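Long-range contacts in tyrocidine synthase 2 (Brevibacillus parabrevis, PDB 6TA8), which is a peptide synthetase whose modelled part belongs to the condensation-domain family, a two-lobed alpha/beta fold: residues 236-241 with 441-446; 286-291 with 449-454. One frame throughout, in Å; residues are numbered along the deposited sequence.

Interaction 1 of 2, residues 236-241 with 441-446; sequences LPTDFV and LQYEEK
Tyr443 crosses the loop 236-241 at about a right angle to Thr238 and gives its hydroxyl to a backbone carbonyl, Tyr443 OH to Pro237 O at 2.5 Å, where the turn 441-444 leads into helix 445-466 of this condensation-domain fold. With CG opposite its own carbonyl carbon (chi1 -72°), the tyrosine lays its phenol along the loop to that oxygen, which it approaches from above the carbonyl plane, 36° out of it. Thr238 CG2 also touches the phenol end, 3.4 Å from Tyr443 OH. Gln442 O receives two amides, Phe240 N at 3.1 Å and, weakly, Asp239 N. Asp239 OD2 accepts Glu444 N with its anti lone pair at 3.0 Å in a nearly straight bond, N-H...O 165°. The Phe240 ring meets the turn with its edge: Leu441 O lies 3.3 Å from Phe240 CD2, and Glu444 CG packs at Phe240 CZ. One face of the same ring carries Asp239 CB, 3.8 Å above its centre. Farther out, Asp239 OD2 also bonds Thr447 OG1 in the first turn of the helix whose N-cap position is Glu444. Leu420 touches both Thr238 and Tyr443, and Tyr438 of strand 431-439 packs against Tyr443. The loop braces itself through Thr238 OG1, which donates to Phe240 O.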
# COMPACT_ATOMS: atom_id res chain seq x y z
N LEU A 236 -18.69 -8.91 -11.77
CA LEU A 236 -17.76 -8.83 -12.89
C LEU A 236 -17.52 -10.23 -13.44
O LEU A 236 -17.39 -11.19 -12.67
CB LEU A 236 -16.45 -8.17 -12.43
CG LEU A 236 -15.42 -7.72 -13.47
CD1 LEU A 236 -14.45 -6.72 -12.87
CD2 LEU A 236 -14.67 -8.89 -14.00
N PRO A 237 -17.50 -10.40 -14.76
CA PRO A 237 -17.39 -11.75 -15.33
C PRO A 237 -16.00 -12.34 -15.15
O PRO A 237 -14.99 -11.66 -15.30
CB PRO A 237 -17.72 -11.54 -16.82
CG PRO A 237 -17.46 -10.08 -17.07
CD PRO A 237 -17.83 -9.39 -15.78
N THR A 238 -15.96 -13.64 -14.85
CA THR A 238 -14.71 -14.38 -14.79
C THR A 238 -14.71 -15.49 -15.84
O THR A 238 -15.76 -15.98 -16.25
CB THR A 238 -14.47 -14.99 -13.40
OG1 THR A 238 -15.46 -15.99 -13.12
CG2 THR A 238 -14.53 -13.91 -12.33
N ASP A 239 -13.51 -15.88 -16.28
CA ASP A 239 -13.41 -16.98 -17.22
C ASP A 239 -13.84 -18.29 -16.58
O ASP A 239 -14.49 -19.12 -17.23
CB ASP A 239 -11.98 -17.09 -17.76
CG ASP A 239 -11.61 -15.95 -18.68
OD1 ASP A 239 -12.50 -15.46 -19.41
OD2 ASP A 239 -10.43 -15.54 -18.68
N PHE A 240 -13.51 -18.49 -15.31
CA PHE A 240 -13.87 -19.70 -14.59
C PHE A 240 -14.37 -19.33 -13.20
O PHE A 240 -14.16 -18.22 -12.71
CB PHE A 240 -12.69 -20.67 -14.47
CG PHE A 240 -11.73 -20.61 -15.62
CD1 PHE A 240 -12.09 -21.13 -16.86
CD2 PHE A 240 -10.48 -20.04 -15.48
CE1 PHE A 240 -11.21 -21.08 -17.92
CE2 PHE A 240 -9.60 -19.99 -16.54
CZ PHE A 240 -9.97 -20.51 -17.76
N VAL A 241 -15.04 -20.30 -12.57
CA VAL A 241 -15.50 -20.19 -11.19
C VAL A 241 -14.68 -21.14 -10.34
O VAL A 241 -14.45 -22.29 -10.74
CB VAL A 241 -17.01 -20.50 -11.08
CG1 VAL A 241 -17.37 -20.93 -9.66
CG2 VAL A 241 -17.84 -19.30 -11.50
N LEU A 441 -6.72 -19.37 -11.84
CA LEU A 441 -7.87 -20.26 -11.79
C LEU A 441 -9.18 -19.54 -12.10
O LEU A 441 -10.22 -20.20 -12.17
CB LEU A 441 -7.96 -20.94 -10.43
CG LEU A 441 -6.66 -21.41 -9.77
CD1 LEU A 441 -6.97 -22.17 -8.50
CD2 LEU A 441 -5.82 -22.26 -10.71
N GLN A 442 -9.15 -18.23 -12.28
CA GLN A 442 -10.32 -17.45 -12.64
C GLN A 442 -10.21 -16.77 -13.99
O GLN A 442 -11.24 -16.56 -14.65
CB GLN A 442 -10.62 -16.39 -11.57
CG GLN A 442 -11.21 -16.95 -10.29
CD GLN A 442 -11.28 -15.91 -9.19
OE1 GLN A 442 -10.38 -15.08 -9.04
NE2 GLN A 442 -12.35 -15.96 -8.41
N TYR A 443 -9.00 -16.41 -14.42
CA TYR A 443 -8.79 -15.72 -15.68
C TYR A 443 -7.62 -16.33 -16.43
O TYR A 443 -6.63 -16.72 -15.82
CB TYR A 443 -8.51 -14.23 -15.47
CG TYR A 443 -9.70 -13.45 -15.04
CD1 TYR A 443 -10.70 -13.11 -15.95
CD2 TYR A 443 -9.85 -13.06 -13.72
CE1 TYR A 443 -11.80 -12.40 -15.55
CE2 TYR A 443 -10.94 -12.35 -13.32
CZ TYR A 443 -11.91 -12.02 -14.23
OH TYR A 443 -13.00 -11.32 -13.81
N GLU A 444 -7.75 -16.38 -17.75
CA GLU A 444 -6.61 -16.66 -18.61
C GLU A 444 -5.91 -15.35 -18.92
O GLU A 444 -6.53 -14.28 -18.98
CB GLU A 444 -7.06 -17.35 -19.89
CG GLU A 444 -7.63 -18.74 -19.67
CD GLU A 444 -8.21 -19.36 -20.92
OE1 GLU A 444 -8.87 -18.64 -21.69
OE2 GLU A 444 -8.00 -20.57 -21.14
N GLU A 445 -4.59 -15.43 -19.10
CA GLU A 445 -3.78 -14.23 -19.32
C GLU A 445 -4.26 -13.41 -20.51
O GLU A 445 -3.97 -12.21 -20.58
CB GLU A 445 -2.31 -14.60 -19.50
CG GLU A 445 -1.35 -13.47 -19.18
CD GLU A 445 0.04 -13.71 -19.75
OE1 GLU A 445 0.21 -13.56 -20.98
OE2 GLU A 445 0.96 -14.04 -18.97
N LYS A 446 -4.98 -14.04 -21.44
CA LYS A 446 -5.49 -13.32 -22.61
C LYS A 446 -6.67 -12.43 -22.23
O LYS A 446 -6.82 -11.33 -22.77
CB LYS A 446 -5.89 -14.31 -23.70
CG LYS A 446 -4.74 -14.81 -24.58
CD LYS A 446 -3.71 -15.61 -23.80
CE LYS A 446 -4.34 -16.79 -23.07
NZ LYS A 446 -3.54 -17.21 -21.89

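Interaction 2 of 2, residues 286-291 with 449-454; sequences GLAVKD and ASLADS
Ala288 and Leu451 make the apolar heart of this packing of helices 277-293 and 445-466 in the condensation-domain fold. The leucine sends one methyl across, so that Leu451 CD1 stands 3.9 Å from Ala288 CB. The same methyl lies 3.7 Å from Ala288 O and 3.9 Å from Val289 N, and thus rests on backbone as much as on side chain. Val289 adds a looser touch through CG2. Leu451 reaches this far because its CG is anti to the backbone N (chi1 174°), which swings the branch beyond CB, and with it CD1, toward Ala288. One turn on, Ala288 CB faces the backbone of Ser454, 4.0 Å from Ser454 C. The small Ala288 and Ser454 lie where the axes approach to 8.6 Å, and are probably what permits it; the axes run 136° apart, closer to antiparallel than to parallel.

No hydrogen bond joins the two segments. The hydroxyl of buried Ser454 is instead turned back into its own helix, Ser454 OG lying 2.8 Å from Ser450 O; that carbonyl also accepts Ser454 N, the two donors arriving from opposite faces of its plane. Asp291 CB skirts the hydroxyl at the exposed border.

Tyr455 and His458 extend the contact along helix 445-466, meeting Ala288 and Leu287 respectively. Ala449 and Ala452 rest on Leu253 of strand 250-256 in the mixed six-stranded sheet, while Leu287 packs against helix 339-351.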
# COMPACT_ATOMS: atom_id res chain seq x y z
N GLY A 286 -12.52 3.16 -15.57
CA GLY A 286 -13.93 2.90 -15.77
C GLY A 286 -14.27 2.57 -17.21
O GLY A 286 -15.05 1.66 -17.49
N LEU A 287 -13.67 3.31 -18.15
CA LEU A 287 -13.90 3.01 -19.57
C LEU A 287 -13.27 1.68 -19.97
O LEU A 287 -13.78 1.01 -20.87
CB LEU A 287 -13.33 4.14 -20.43
CG LEU A 287 -13.71 5.56 -20.01
CD1 LEU A 287 -12.94 6.57 -20.84
CD2 LEU A 287 -15.21 5.78 -20.13
N ALA A 288 -12.17 1.30 -19.32
CA ALA A 288 -11.55 0.01 -19.62
C ALA A 288 -12.47 -1.14 -19.24
O ALA A 288 -12.67 -2.07 -20.04
CB ALA A 288 -10.21 -0.10 -18.89
N VAL A 289 -13.04 -1.10 -18.04
CA VAL A 289 -13.97 -2.14 -17.61
C VAL A 289 -15.21 -2.15 -18.50
O VAL A 289 -15.81 -3.21 -18.74
CB VAL A 289 -14.34 -1.95 -16.13
CG1 VAL A 289 -15.27 -3.06 -15.65
CG2 VAL A 289 -13.08 -1.90 -15.27
N LYS A 290 -15.60 -0.99 -19.02
CA LYS A 290 -16.76 -0.92 -19.91
C LYS A 290 -16.48 -1.64 -21.22
O LYS A 290 -17.30 -2.43 -21.70
CB LYS A 290 -17.15 0.54 -20.16
CG LYS A 290 -18.30 0.71 -21.13
CD LYS A 290 -18.64 2.18 -21.33
CE LYS A 290 -19.75 2.35 -22.36
NZ LYS A 290 -21.00 1.64 -21.95
N ASP A 291 -15.32 -1.38 -21.83
CA ASP A 291 -14.96 -2.05 -23.07
C ASP A 291 -14.58 -3.51 -22.86
O ASP A 291 -14.49 -4.26 -23.84
CB ASP A 291 -13.81 -1.32 -23.76
CG ASP A 291 -14.28 -0.15 -24.60
OD1 ASP A 291 -15.13 -0.37 -25.49
OD2 ASP A 291 -13.81 0.98 -24.37
N ALA A 449 -5.08 -9.53 -20.44
CA ALA A 449 -4.36 -8.68 -21.38
C ALA A 449 -5.32 -7.78 -22.17
O ALA A 449 -4.93 -6.68 -22.58
CB ALA A 449 -3.53 -9.53 -22.34
N SER A 450 -6.55 -8.23 -22.38
CA SER A 450 -7.53 -7.40 -23.06
C SER A 450 -7.92 -6.20 -22.21
O SER A 450 -8.04 -5.07 -22.72
CB SER A 450 -8.77 -8.23 -23.42
OG SER A 450 -9.77 -7.42 -24.01
N LEU A 451 -8.12 -6.41 -20.91
CA LEU A 451 -8.44 -5.30 -20.02
C LEU A 451 -7.27 -4.33 -19.87
O LEU A 451 -7.49 -3.12 -19.74
CB LEU A 451 -8.87 -5.84 -18.65
CG LEU A 451 -9.12 -4.82 -17.53
CD1 LEU A 451 -10.24 -3.87 -17.92
CD2 LEU A 451 -9.45 -5.53 -16.23
N ALA A 452 -6.04 -4.85 -19.89
CA ALA A 452 -4.88 -3.97 -19.77
C ALA A 452 -4.65 -3.18 -21.05
O ALA A 452 -4.28 -2.00 -21.00
CB ALA A 452 -3.64 -4.78 -19.41
N ASP A 453 -4.86 -3.81 -22.21
CA ASP A 453 -4.73 -3.09 -23.47
C ASP A 453 -5.86 -2.08 -23.65
O ASP A 453 -5.66 -1.04 -24.29
CB ASP A 453 -4.69 -4.07 -24.64
CG ASP A 453 -3.47 -4.97 -24.61
OD1 ASP A 453 -2.61 -4.77 -23.73
OD2 ASP A 453 -3.38 -5.88 -25.47
N SER A 454 -7.04 -2.37 -23.10
CA SER A 454 -8.12 -1.39 -23.12
C SER A 454 -7.87 -0.26 -22.13
O SER A 454 -8.34 0.86 -22.34
CB SER A 454 -9.46 -2.07 -22.82
OG SER A 454 -9.75 -3.06 -23.79

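From the N terminus, the chain first passes the loop 236-241, then strand 250-256, and enters helix 277-293, which holds residues 286-291. About 150 residues later, after strands 421-428 and 431-439, it returns through 441-446 to close interaction 1 and, within a few residues, through 449-454 to close interaction 2. The two closures cross rather than nest, since both early segments precede both late ones in the same order. Helix 445-466 serves both: its start is tied to the loop ahead of strand 250-256, and its next turns to helix 277-293. The contact centres are 14 Å apart.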